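Local coordinates for protein D,D-dipeptidase/D,D-carboxypeptidase (Enterococcus faecalis, PDB 4MUQ) that is a zinc-dependent D,D-peptidase of vancomycin resistance, acting as a D,D-dipeptidase and probably also as a D,D-carboxypeptidase, at residues Met3-Glu9 with Asp223-Ile229; Tyr14-Leu20 with Gln236-Ile242; Tyr174-Ile179 with Glu212-Tyr216. All blocks are in the same frame, centred on the assembly; numbering follows the deposited sequence.

Contact 1: Met3-Glu9 with Asp223-Ile229; sequences MKTIELE and DKTLIKI
K4, I6 and L8 each pair with a residue of 223-229 through both backbone groups, making a two-stranded antiparallel ribbon with hydrogen-bonded pairs K4-I229, I6-I227 and L8-T225. All six bonds are short and near linear; the one from I6 N to I227 O, 2.6 Å, is practically straight at 179°. In the non-hydrogen-bonded pairs between them, CA-H groups lean on the same carbonyls: K228 CA lies 3.2 Å from K4 O, which already accepts from I229 N.

The side chains of T5, E7, L226 and K228 make an exposed face. There the extended E7 chain crosses K224, its OE1 lying 3.2 Å from K224 CE, so it meets methylenes and not the ammonium. That group goes to E9: with its chain bent at chi2 (-58°), E9 runs alongside K224 and sets OE2 3.0 Å from K224 NZ, a salt bridge whose hydrogen bond is weak. A water donates to both E9 OE1 and D223 O, bridging the end of strand 3-9 and the residue that leads into strand 224-230. K228 NZ has its own partner, E199.

On the other face I6 CG1 meets I229 CG1 at 3.6 Å, and L8 CD1 meets I227 CD1 at the same distance. These residues lie over the four-stranded sheet: I6 on Y235 and I237 of strand 234-239, L8 on F245, I227 on Y216 and V218, and I229 on V247 and I249.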
loop_
_atom_site.group_PDB
_atom_site.type_symbol
_atom_site.label_atom_id
_atom_site.label_comp_id
_atom_site.label_asym_id
_atom_site.label_seq_id
_atom_site.Cartn_x
_atom_site.Cartn_y
_atom_site.Cartn_z
ATOM N N MET A 3 -23.577 -17.888 8.518
ATOM C CA MET A 3 -22.201 -17.748 8.068
ATOM C C MET A 3 -22.150 -18.155 6.606
ATOM O O MET A 3 -22.901 -19.028 6.182
ATOM C CB MET A 3 -21.279 -18.648 8.894
ATOM C CG MET A 3 -21.297 -18.365 10.395
ATOM S SD MET A 3 -20.594 -16.755 10.810
ATOM C CE MET A 3 -18.953 -16.918 10.110
ATOM N N LYS A 4 -21.287 -17.515 5.825
ATOM C CA LYS A 4 -21.128 -17.911 4.431
ATOM C C LYS A 4 -19.689 -18.313 4.136
ATOM O O LYS A 4 -18.751 -17.813 4.756
ATOM C CB LYS A 4 -21.584 -16.796 3.488
ATOM C CG LYS A 4 -20.734 -15.543 3.550
ATOM C CD LYS A 4 -21.380 -14.395 2.786
ATOM C CE LYS A 4 -21.497 -14.689 1.296
ATOM N NZ LYS A 4 -20.529 -13.878 0.499
ATOM N N THR A 5 -19.529 -19.225 3.184
ATOM C CA THR A 5 -18.219 -19.757 2.846
ATOM C C THR A 5 -17.662 -19.091 1.600
ATOM O O THR A 5 -18.354 -18.953 0.589
ATOM C CB THR A 5 -18.284 -21.280 2.621
ATOM O OG1 THR A 5 -18.870 -21.897 3.770
ATOM C CG2 THR A 5 -16.893 -21.854 2.404
ATOM N N ILE A 6 -16.405 -18.675 1.691
ATOM C CA ILE A 6 -15.693 -18.106 0.559
ATOM C C ILE A 6 -14.614 -19.093 0.141
ATOM O O ILE A 6 -13.798 -19.523 0.957
ATOM C CB ILE A 6 -15.039 -16.769 0.933
ATOM C CG1 ILE A 6 -16.058 -15.834 1.595
ATOM C CG2 ILE A 6 -14.396 -16.110 -0.291
ATOM C CD1 ILE A 6 -17.172 -15.375 0.675
ATOM N N GLU A 7 -14.627 -19.455 -1.135
ATOM C CA GLU A 7 -13.692 -20.423 -1.675
ATOM C C GLU A 7 -12.701 -19.717 -2.596
ATOM O O GLU A 7 -13.095 -19.130 -3.605
ATOM C CB GLU A 7 -14.481 -21.476 -2.443
ATOM C CG GLU A 7 -13.679 -22.606 -3.032
ATOM C CD GLU A 7 -14.579 -23.627 -3.700
ATOM O OE1 GLU A 7 -14.680 -23.600 -4.944
ATOM O OE2 GLU A 7 -15.197 -24.440 -2.977
ATOM N N LEU A 8 -11.418 -19.773 -2.252
ATOM C CA LEU A 8 -10.402 -19.044 -3.009
ATOM C C LEU A 8 -9.366 -19.955 -3.658
ATOM O O LEU A 8 -8.892 -20.909 -3.044
ATOM C CB LEU A 8 -9.690 -18.030 -2.113
ATOM C CG LEU A 8 -10.561 -16.990 -1.410
ATOM C CD1 LEU A 8 -11.015 -17.488 -0.054
ATOM C CD2 LEU A 8 -9.832 -15.688 -1.263
ATOM N N GLU A 9 -9.005 -19.649 -4.901
ATOM C CA GLU A 9 -7.917 -20.360 -5.562
ATOM C C GLU A 9 -6.595 -19.824 -5.034
ATOM O O GLU A 9 -6.527 -18.666 -4.612
ATOM C CB GLU A 9 -7.989 -20.179 -7.081
ATOM C CG GLU A 9 -9.284 -20.681 -7.717
ATOM C CD GLU A 9 -9.548 -22.150 -7.447
ATOM O OE1 GLU A 9 -8.575 -22.924 -7.319
ATOM O OE2 GLU A 9 -10.735 -22.533 -7.357
ATOM N N ASP A 223 -4.576 -25.839 -3.140
ATOM C CA ASP A 223 -5.641 -25.734 -4.131
ATOM C C ASP A 223 -6.665 -24.663 -3.752
ATOM O O ASP A 223 -6.466 -23.476 -4.019
ATOM C CB ASP A 223 -6.327 -27.092 -4.294
ATOM C CG ASP A 223 -7.428 -27.068 -5.329
ATOM O OD1 ASP A 223 -7.357 -26.233 -6.257
ATOM O OD2 ASP A 223 -8.368 -27.882 -5.207
ATOM N N LYS A 224 -7.764 -25.092 -3.136
ATOM C CA LYS A 224 -8.805 -24.173 -2.691
ATOM C C LYS A 224 -8.707 -23.915 -1.194
ATOM O O LYS A 224 -8.592 -24.847 -0.397
ATOM C CB LYS A 224 -10.194 -24.722 -3.028
ATOM C CG LYS A 224 -10.634 -24.475 -4.461
ATOM C CD LYS A 224 -11.795 -25.375 -4.845
ATOM C CE LYS A 224 -12.192 -25.155 -6.298
ATOM N NZ LYS A 224 -11.105 -25.536 -7.249
ATOM N N THR A 225 -8.767 -22.644 -0.824
ATOM C CA THR A 225 -8.755 -22.242 0.572
ATOM C C THR A 225 -10.180 -21.867 0.952
ATOM O O THR A 225 -10.853 -21.145 0.216
ATOM C CB THR A 225 -7.808 -21.047 0.787
ATOM O OG1 THR A 225 -6.472 -21.439 0.446
ATOM C CG2 THR A 225 -7.828 -20.578 2.234
ATOM N N LEU A 226 -10.647 -22.372 2.087
ATOM C CA LEU A 226 -12.002 -22.083 2.530
ATOM C C LEU A 226 -12.009 -21.119 3.708
ATOM O O LEU A 226 -11.336 -21.341 4.714
ATOM C CB LEU A 226 -12.725 -23.375 2.890
ATOM C CG LEU A 226 -12.765 -24.375 1.740
ATOM C CD1 LEU A 226 -13.312 -25.708 2.229
ATOM C CD2 LEU A 226 -13.610 -23.833 0.608
ATOM N N ILE A 227 -12.777 -20.046 3.562
ATOM C CA ILE A 227 -12.893 -19.008 4.579
ATOM C C ILE A 227 -14.372 -18.838 4.891
ATOM O O ILE A 227 -15.205 -18.870 3.982
ATOM C CB ILE A 227 -12.314 -17.673 4.071
ATOM C CG1 ILE A 227 -10.807 -17.803 3.838
ATOM C CG2 ILE A 227 -12.589 -16.545 5.053
ATOM C CD1 ILE A 227 -10.150 -16.536 3.320
ATOM N N LYS A 228 -14.720 -18.691 6.165
ATOM C CA LYS A 228 -16.111 -18.398 6.492
ATOM C C LYS A 228 -16.309 -16.985 7.047
ATOM O O LYS A 228 -15.497 -16.476 7.823
ATOM C CB LYS A 228 -16.734 -19.471 7.390
ATOM C CG LYS A 228 -16.072 -19.649 8.732
ATOM C CD LYS A 228 -16.928 -20.549 9.600
ATOM C CE LYS A 228 -16.436 -20.557 11.026
ATOM N NZ LYS A 228 -16.376 -19.186 11.607
ATOM N N ILE A 229 -17.400 -16.362 6.612
ATOM C CA ILE A 229 -17.676 -14.957 6.870
ATOM C C ILE A 229 -19.124 -14.835 7.317
ATOM O O ILE A 229 -19.988 -15.547 6.807
ATOM C CB ILE A 229 -17.522 -14.138 5.574
ATOM C CG1 ILE A 229 -16.151 -14.373 4.933
ATOM C CG2 ILE A 229 -17.747 -12.659 5.829
ATOM C CD1 ILE A 229 -14.999 -13.725 5.670
HETATM O O HOH W 1 -5.932 -23.105 -6.975
#

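Contact 2: Tyr14-Leu20 with Gln236-Ile242; sequences YCGNLLL and QISGNNI
A chi1 of 177° turns the S238 hydroxyl away from its own N and into the turn of 14-20, and a chi1 of -153° places the N241 amide beside the L20 carbonyl. The receiving element is a type I beta turn, G16 to L19, set against the end of strand 234-239, an edge strand of its four-stranded antiparallel sheet. S238 OG accepts from L18 N at 2.9 Å and donates to G239 O, its own neighbour's carbonyl, so the hydroxyl is gripped from two directions. G16 passes close to it, its C 3.2 Å from S238 OG. G239 N donates to C15 O at 2.8 Å.

Past the strand, L20 N binds N240 O at 3.0 Å, arriving well above the carbonyl plane. N240 OD1 closes an Asx turn by accepting from I242 N, while L20 CD2 touches I242 CD1 at 3.8 Å. Outside the pair, R170 NH2 takes both N17 O and L19 O, tying the turn to strand 168-171, whose H168 binds the zinc ion.

N241 works with both ends of its amide. Its ND2 reaches L20 O at 2.9 Å, with that oxygen almost in the amide plane, and also binds P26 O. Its OD1 accepts from a water that also donates to Y14 O, and sits in the plane of the Y14 ring at the edge, 3.3 Å from CD1, the amide nearly perpendicular to the ring (88°).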
loop_
_atom_site.group_PDB
_atom_site.type_symbol
_atom_site.label_atom_id
_atom_site.label_comp_id
_atom_site.label_asym_id
_atom_site.label_seq_id
_atom_site.Cartn_x
_atom_site.Cartn_y
_atom_site.Cartn_z
ATOM N N TYR A 14 -2.125 -13.481 -4.658
ATOM C CA TYR A 14 -1.317 -12.499 -5.361
ATOM C C TYR A 14 -2.137 -11.277 -5.765
ATOM O O TYR A 14 -1.660 -10.430 -6.540
ATOM C CB TYR A 14 -0.623 -13.159 -6.558
ATOM C CG TYR A 14 0.224 -14.357 -6.173
ATOM C CD1 TYR A 14 1.326 -14.213 -5.332
ATOM C CD2 TYR A 14 -0.085 -15.633 -6.637
ATOM C CE1 TYR A 14 2.095 -15.301 -4.967
ATOM C CE2 TYR A 14 0.680 -16.724 -6.280
ATOM C CZ TYR A 14 1.771 -16.556 -5.454
ATOM O OH TYR A 14 2.526 -17.653 -5.098
ATOM N N CYS A 15 -3.340 -11.155 -5.199
ATOM C CA CYS A 15 -4.208 -9.991 -5.393
ATOM C C CYS A 15 -4.620 -9.359 -4.065
ATOM O O CYS A 15 -4.751 -10.061 -3.068
ATOM C CB CYS A 15 -5.478 -10.397 -6.147
ATOM S SG CYS A 15 -5.203 -11.180 -7.755
ATOM N N GLY A 16 -4.837 -8.042 -4.047
ATOM C CA GLY A 16 -5.422 -7.389 -2.880
ATOM C C GLY A 16 -4.670 -6.187 -2.322
ATOM O O GLY A 16 -3.531 -5.902 -2.727
ATOM N N ASN A 17 -5.301 -5.503 -1.369
ATOM C CA ASN A 17 -4.729 -4.286 -0.781
ATOM C C ASN A 17 -3.480 -4.516 0.055
ATOM O O ASN A 17 -2.719 -3.579 0.307
ATOM C CB ASN A 17 -5.728 -3.572 0.135
ATOM C CG ASN A 17 -6.873 -2.927 -0.609
ATOM O OD1 ASN A 17 -6.804 -2.696 -1.813
ATOM N ND2 ASN A 17 -7.930 -2.594 0.129
ATOM N N LEU A 18 -3.292 -5.749 0.525
ATOM C CA LEU A 18 -2.211 -6.036 1.468
ATOM C C LEU A 18 -1.038 -6.814 0.880
ATOM O O LEU A 18 -0.237 -7.390 1.621
ATOM C CB LEU A 18 -2.758 -6.742 2.711
ATOM C CG LEU A 18 -3.558 -5.832 3.643
ATOM C CD1 LEU A 18 -4.422 -6.635 4.597
ATOM C CD2 LEU A 18 -2.581 -4.965 4.430
ATOM N N LEU A 19 -0.898 -6.810 -0.444
ATOM C CA LEU A 19 0.241 -7.479 -1.051
ATOM C C LEU A 19 1.550 -6.924 -0.529
ATOM O O LEU A 19 1.782 -5.708 -0.567
ATOM C CB LEU A 19 0.240 -7.291 -2.571
ATOM C CG LEU A 19 -0.970 -7.852 -3.304
ATOM C CD1 LEU A 19 -0.868 -7.503 -4.777
ATOM C CD2 LEU A 19 -1.097 -9.373 -3.103
ATOM N N LEU A 20 2.438 -7.808 -0.094
ATOM C CA LEU A 20 3.805 -7.400 0.184
ATOM C C LEU A 20 4.649 -7.594 -1.072
ATOM O O LEU A 20 4.908 -8.730 -1.485
ATOM C CB LEU A 20 4.383 -8.218 1.338
ATOM C CG LEU A 20 5.841 -7.896 1.682
ATOM C CD1 LEU A 20 6.010 -6.425 2.062
ATOM C CD2 LEU A 20 6.319 -8.770 2.810
ATOM N N GLN A 236 -13.549 -7.595 3.982
ATOM C CA GLN A 236 -12.554 -7.538 2.920
ATOM C C GLN A 236 -11.634 -8.732 3.054
ATOM O O GLN A 236 -11.390 -9.217 4.164
ATOM C CB GLN A 236 -11.693 -6.286 3.047
ATOM C CG GLN A 236 -12.416 -4.976 2.841
ATOM C CD GLN A 236 -11.651 -3.821 3.454
ATOM O OE1 GLN A 236 -11.565 -3.705 4.678
ATOM N NE2 GLN A 236 -11.078 -2.970 2.610
ATOM N N ILE A 237 -11.133 -9.208 1.922
ATOM C CA ILE A 237 -10.104 -10.234 1.901
ATOM C C ILE A 237 -8.989 -9.801 0.962
ATOM O O ILE A 237 -9.250 -9.302 -0.137
ATOM C CB ILE A 237 -10.664 -11.596 1.429
ATOM C CG1 ILE A 237 -11.825 -12.033 2.322
ATOM C CG2 ILE A 237 -9.555 -12.653 1.422
ATOM C CD1 ILE A 237 -12.511 -13.308 1.871
ATOM N N SER A 238 -7.747 -9.974 1.397
ATOM C CA SER A 238 -6.607 -9.711 0.523
ATOM C C SER A 238 -5.620 -10.860 0.614
ATOM O O SER A 238 -5.464 -11.464 1.672
ATOM C CB SER A 238 -5.886 -8.429 0.953
ATOM O OG SER A 238 -4.736 -8.212 0.141
ATOM N N GLY A 239 -4.931 -11.149 -0.480
ATOM C CA GLY A 239 -3.727 -11.952 -0.386
ATOM C C GLY A 239 -2.604 -11.139 0.250
ATOM O O GLY A 239 -2.638 -9.886 0.260
ATOM N N ASN A 240 -1.580 -11.825 0.754
ATOM C CA ASN A 240 -0.402 -11.116 1.247
ATOM C C ASN A 240 0.788 -11.176 0.287
ATOM O O ASN A 240 1.873 -10.667 0.593
ATOM C CB ASN A 240 -0.003 -11.557 2.656
ATOM C CG ASN A 240 0.478 -13.003 2.727
ATOM O OD1 ASN A 240 0.638 -13.694 1.709
ATOM N ND2 ASN A 240 0.714 -13.471 3.950
ATOM N N ASN A 241 0.558 -11.804 -0.865
ATOM C CA ASN A 241 1.545 -11.952 -1.943
ATOM C C ASN A 241 2.571 -13.049 -1.692
ATOM O O ASN A 241 3.528 -13.205 -2.454
ATOM C CB ASN A 241 2.269 -10.628 -2.264
ATOM C CG ASN A 241 2.749 -10.569 -3.695
ATOM O OD1 ASN A 241 2.073 -11.046 -4.612
ATOM N ND2 ASN A 241 3.932 -9.980 -3.905
ATOM N N ILE A 242 2.357 -13.827 -0.634
ATOM C CA ILE A 242 3.360 -14.804 -0.224
ATOM C C ILE A 242 2.773 -16.189 0.034
ATOM O O ILE A 242 3.156 -17.173 -0.601
ATOM C CB ILE A 242 4.091 -14.354 1.065
ATOM C CG1 ILE A 242 4.620 -12.925 0.937
ATOM C CG2 ILE A 242 5.219 -15.326 1.410
ATOM C CD1 ILE A 242 5.227 -12.398 2.233
HETATM O O HOH W 2 1.260 -10.256 -7.048
HETATM O O HOH W 3 4.659 -17.231 -2.802
HETATM O O HOH W 4 -8.065 -6.197 -0.479
#

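Contact 3: Tyr174-Ile179 with Glu212-Tyr216; sequences YPHSKI and EIEIY
The N terminus of helix 176-183 packs here against one face of the four-stranded antiparallel sheet, on strand 213-219, with P175 meeting I213 and I215, and I179 meeting I215. The contact is apolar and buried. P175 CG points at the CD1 methyls of both isoleucines, 3.9 Å from I213 CD1 and 3.9 Å from I215 CD1. I179, one helical turn on, extends its CD1 to 3.5 Å from I215 CD1, tip to tip.

P175 is the N-cap residue, preceded by a cis peptide bond, and its carbonyl O accepts from I179 N at 2.9 Å as the helix begins. I213 and I215 alternate along the strand with E214, which points away, so both lie on the sheet face that helices 176-183 and 187-194 cover; Y190 and I194 of the latter also touch I215. P175 CB lies over one face of the Y174 ring, near its rim, and Y174 CE2 comes to 4.2 Å from I213 CD1.

H176 crosses I215 obliquely, its CE1 lying 3.6 Å from I215 CD1, while I215 CG2 sits at the edge of the imidazole in its plane. Both ring nitrogens are engaged, ND1 with Y190 OH and NE2 with T248 OG1, which fixes the rotation of the imidazole against the isoleucine.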
loop_
_atom_site.group_PDB
_atom_site.type_symbol
_atom_site.label_atom_id
_atom_site.label_comp_id
_atom_site.label_asym_id
_atom_site.label_seq_id
_atom_site.Cartn_x
_atom_site.Cartn_y
_atom_site.Cartn_z
ATOM N N TYR A 174 -7.641 0.999 5.699
ATOM C CA TYR A 174 -7.931 1.111 7.121
ATOM C C TYR A 174 -8.568 -0.207 7.568
ATOM O O TYR A 174 -9.360 -0.791 6.831
ATOM C CB TYR A 174 -8.908 2.267 7.321
ATOM C CG TYR A 174 -9.191 2.637 8.753
ATOM C CD1 TYR A 174 -8.354 3.515 9.443
ATOM C CD2 TYR A 174 -10.300 2.132 9.412
ATOM C CE1 TYR A 174 -8.612 3.863 10.753
ATOM C CE2 TYR A 174 -10.569 2.479 10.731
ATOM C CZ TYR A 174 -9.718 3.344 11.388
ATOM O OH TYR A 174 -9.978 3.694 12.696
ATOM N N PRO A 175 -8.260 -0.678 8.792
ATOM C CA PRO A 175 -7.440 -0.066 9.846
ATOM C C PRO A 175 -5.985 -0.526 9.826
ATOM O O PRO A 175 -5.224 -0.167 10.738
ATOM C CB PRO A 175 -8.112 -0.580 11.121
ATOM C CG PRO A 175 -8.541 -1.972 10.739
ATOM C CD PRO A 175 -8.943 -1.895 9.274
ATOM N N HIS A 176 -5.594 -1.301 8.821
ATOM C CA HIS A 176 -4.231 -1.809 8.754
ATOM C C HIS A 176 -3.198 -0.706 8.869
ATOM O O HIS A 176 -2.217 -0.851 9.592
ATOM C CB HIS A 176 -4.032 -2.614 7.470
ATOM C CG HIS A 176 -5.115 -3.617 7.260
ATOM N ND1 HIS A 176 -5.183 -4.805 7.965
ATOM C CD2 HIS A 176 -6.225 -3.568 6.492
ATOM C CE1 HIS A 176 -6.276 -5.455 7.611
ATOM N NE2 HIS A 176 -6.929 -4.724 6.723
ATOM N N SER A 177 -3.422 0.403 8.166
ATOM C CA SER A 177 -2.482 1.520 8.211
ATOM C C SER A 177 -2.340 2.103 9.612
ATOM O O SER A 177 -1.252 2.545 10.006
ATOM C CB SER A 177 -2.906 2.608 7.223
ATOM O OG SER A 177 -4.227 3.021 7.474
ATOM N N LYS A 178 -3.435 2.100 10.363
ATOM C CA LYS A 178 -3.437 2.638 11.716
ATOM C C LYS A 178 -2.720 1.693 12.669
ATOM O O LYS A 178 -1.957 2.136 13.535
ATOM C CB LYS A 178 -4.867 2.891 12.195
ATOM C CG LYS A 178 -4.955 3.686 13.480
ATOM C CD LYS A 178 -4.410 5.090 13.272
ATOM C CE LYS A 178 -4.632 5.935 14.520
ATOM N NZ LYS A 178 -4.198 7.343 14.304
ATOM N N ILE A 179 -2.961 0.393 12.508
ATOM C CA ILE A 179 -2.296 -0.600 13.342
ATOM C C ILE A 179 -0.791 -0.522 13.080
ATOM O O ILE A 179 0.001 -0.584 14.014
ATOM C CB ILE A 179 -2.828 -2.007 13.041
ATOM C CG1 ILE A 179 -4.313 -2.079 13.374
ATOM C CG2 ILE A 179 -2.063 -3.062 13.831
ATOM C CD1 ILE A 179 -5.001 -3.292 12.796
ATOM N N GLU A 212 -16.436 -2.255 15.951
ATOM C CA GLU A 212 -15.210 -3.019 16.099
ATOM C C GLU A 212 -14.837 -3.659 14.775
ATOM O O GLU A 212 -15.706 -3.988 13.965
ATOM C CB GLU A 212 -15.392 -4.108 17.156
ATOM C CG GLU A 212 -15.599 -3.574 18.556
ATOM C CD GLU A 212 -16.117 -4.632 19.504
ATOM O OE1 GLU A 212 -17.007 -5.410 19.097
ATOM O OE2 GLU A 212 -15.638 -4.685 20.657
ATOM N N ILE A 213 -13.539 -3.834 14.561
ATOM C CA ILE A 213 -13.049 -4.518 13.379
ATOM C C ILE A 213 -12.160 -5.670 13.822
ATOM O O ILE A 213 -11.298 -5.497 14.684
ATOM C CB ILE A 213 -12.234 -3.566 12.480
ATOM C CG1 ILE A 213 -13.089 -2.355 12.088
ATOM C CG2 ILE A 213 -11.683 -4.307 11.261
ATOM C CD1 ILE A 213 -12.293 -1.239 11.423
ATOM N N GLU A 214 -12.389 -6.847 13.254
ATOM C CA GLU A 214 -11.531 -7.994 13.523
ATOM C C GLU A 214 -10.720 -8.340 12.293
ATOM O O GLU A 214 -11.203 -8.219 11.162
ATOM C CB GLU A 214 -12.350 -9.205 13.956
ATOM C CG GLU A 214 -12.947 -9.072 15.341
ATOM C CD GLU A 214 -13.567 -10.363 15.825
ATOM O OE1 GLU A 214 -14.616 -10.757 15.277
ATOM O OE2 GLU A 214 -12.998 -10.985 16.749
ATOM N N ILE A 215 -9.477 -8.754 12.514
ATOM C CA ILE A 215 -8.561 -9.095 11.432
ATOM C C ILE A 215 -7.896 -10.429 11.751
ATOM O O ILE A 215 -7.509 -10.682 12.900
ATOM C CB ILE A 215 -7.471 -8.035 11.292
ATOM C CG1 ILE A 215 -8.099 -6.667 11.049
ATOM C CG2 ILE A 215 -6.542 -8.360 10.133
ATOM C CD1 ILE A 215 -7.114 -5.540 11.137
ATOM N N TYR A 216 -7.779 -11.292 10.747
ATOM C CA TYR A 216 -7.088 -12.561 10.948
ATOM C C TYR A 216 -6.450 -13.083 9.670
ATOM O O TYR A 216 -6.822 -12.691 8.558
ATOM C CB TYR A 216 -7.998 -13.620 11.603
ATOM C CG TYR A 216 -9.231 -14.016 10.819
ATOM C CD1 TYR A 216 -9.248 -15.181 10.055
ATOM C CD2 TYR A 216 -10.382 -13.241 10.859
ATOM C CE1 TYR A 216 -10.376 -15.555 9.352
ATOM C CE2 TYR A 216 -11.516 -13.607 10.158
ATOM C CZ TYR A 216 -11.504 -14.766 9.405
ATOM O OH TYR A 216 -12.630 -15.138 8.705
#

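From the N terminus, strand 3-9 waits more than 200 residues for its partner: contact 1 closes that loop with strand 224-230. Contact 2 starts soon afterwards, at 14-20, and ends at 236-242, so the two loops cross rather than nest. Contact 3, between 174-179 and 212-216, is nested inside both. The I237 side chain packs on I6, L8 and I227, joining contacts 1 and 2; Y216 OH packs against I227 and I229, joining contacts 1 and 3; L18 meets the H176 ring, joining contacts 2 and 3. Together they bind the N-terminal strand, the loop after it and helix 176-183 to the C-terminal strands, the ribbon of contact 1 lying over the four-stranded sheet.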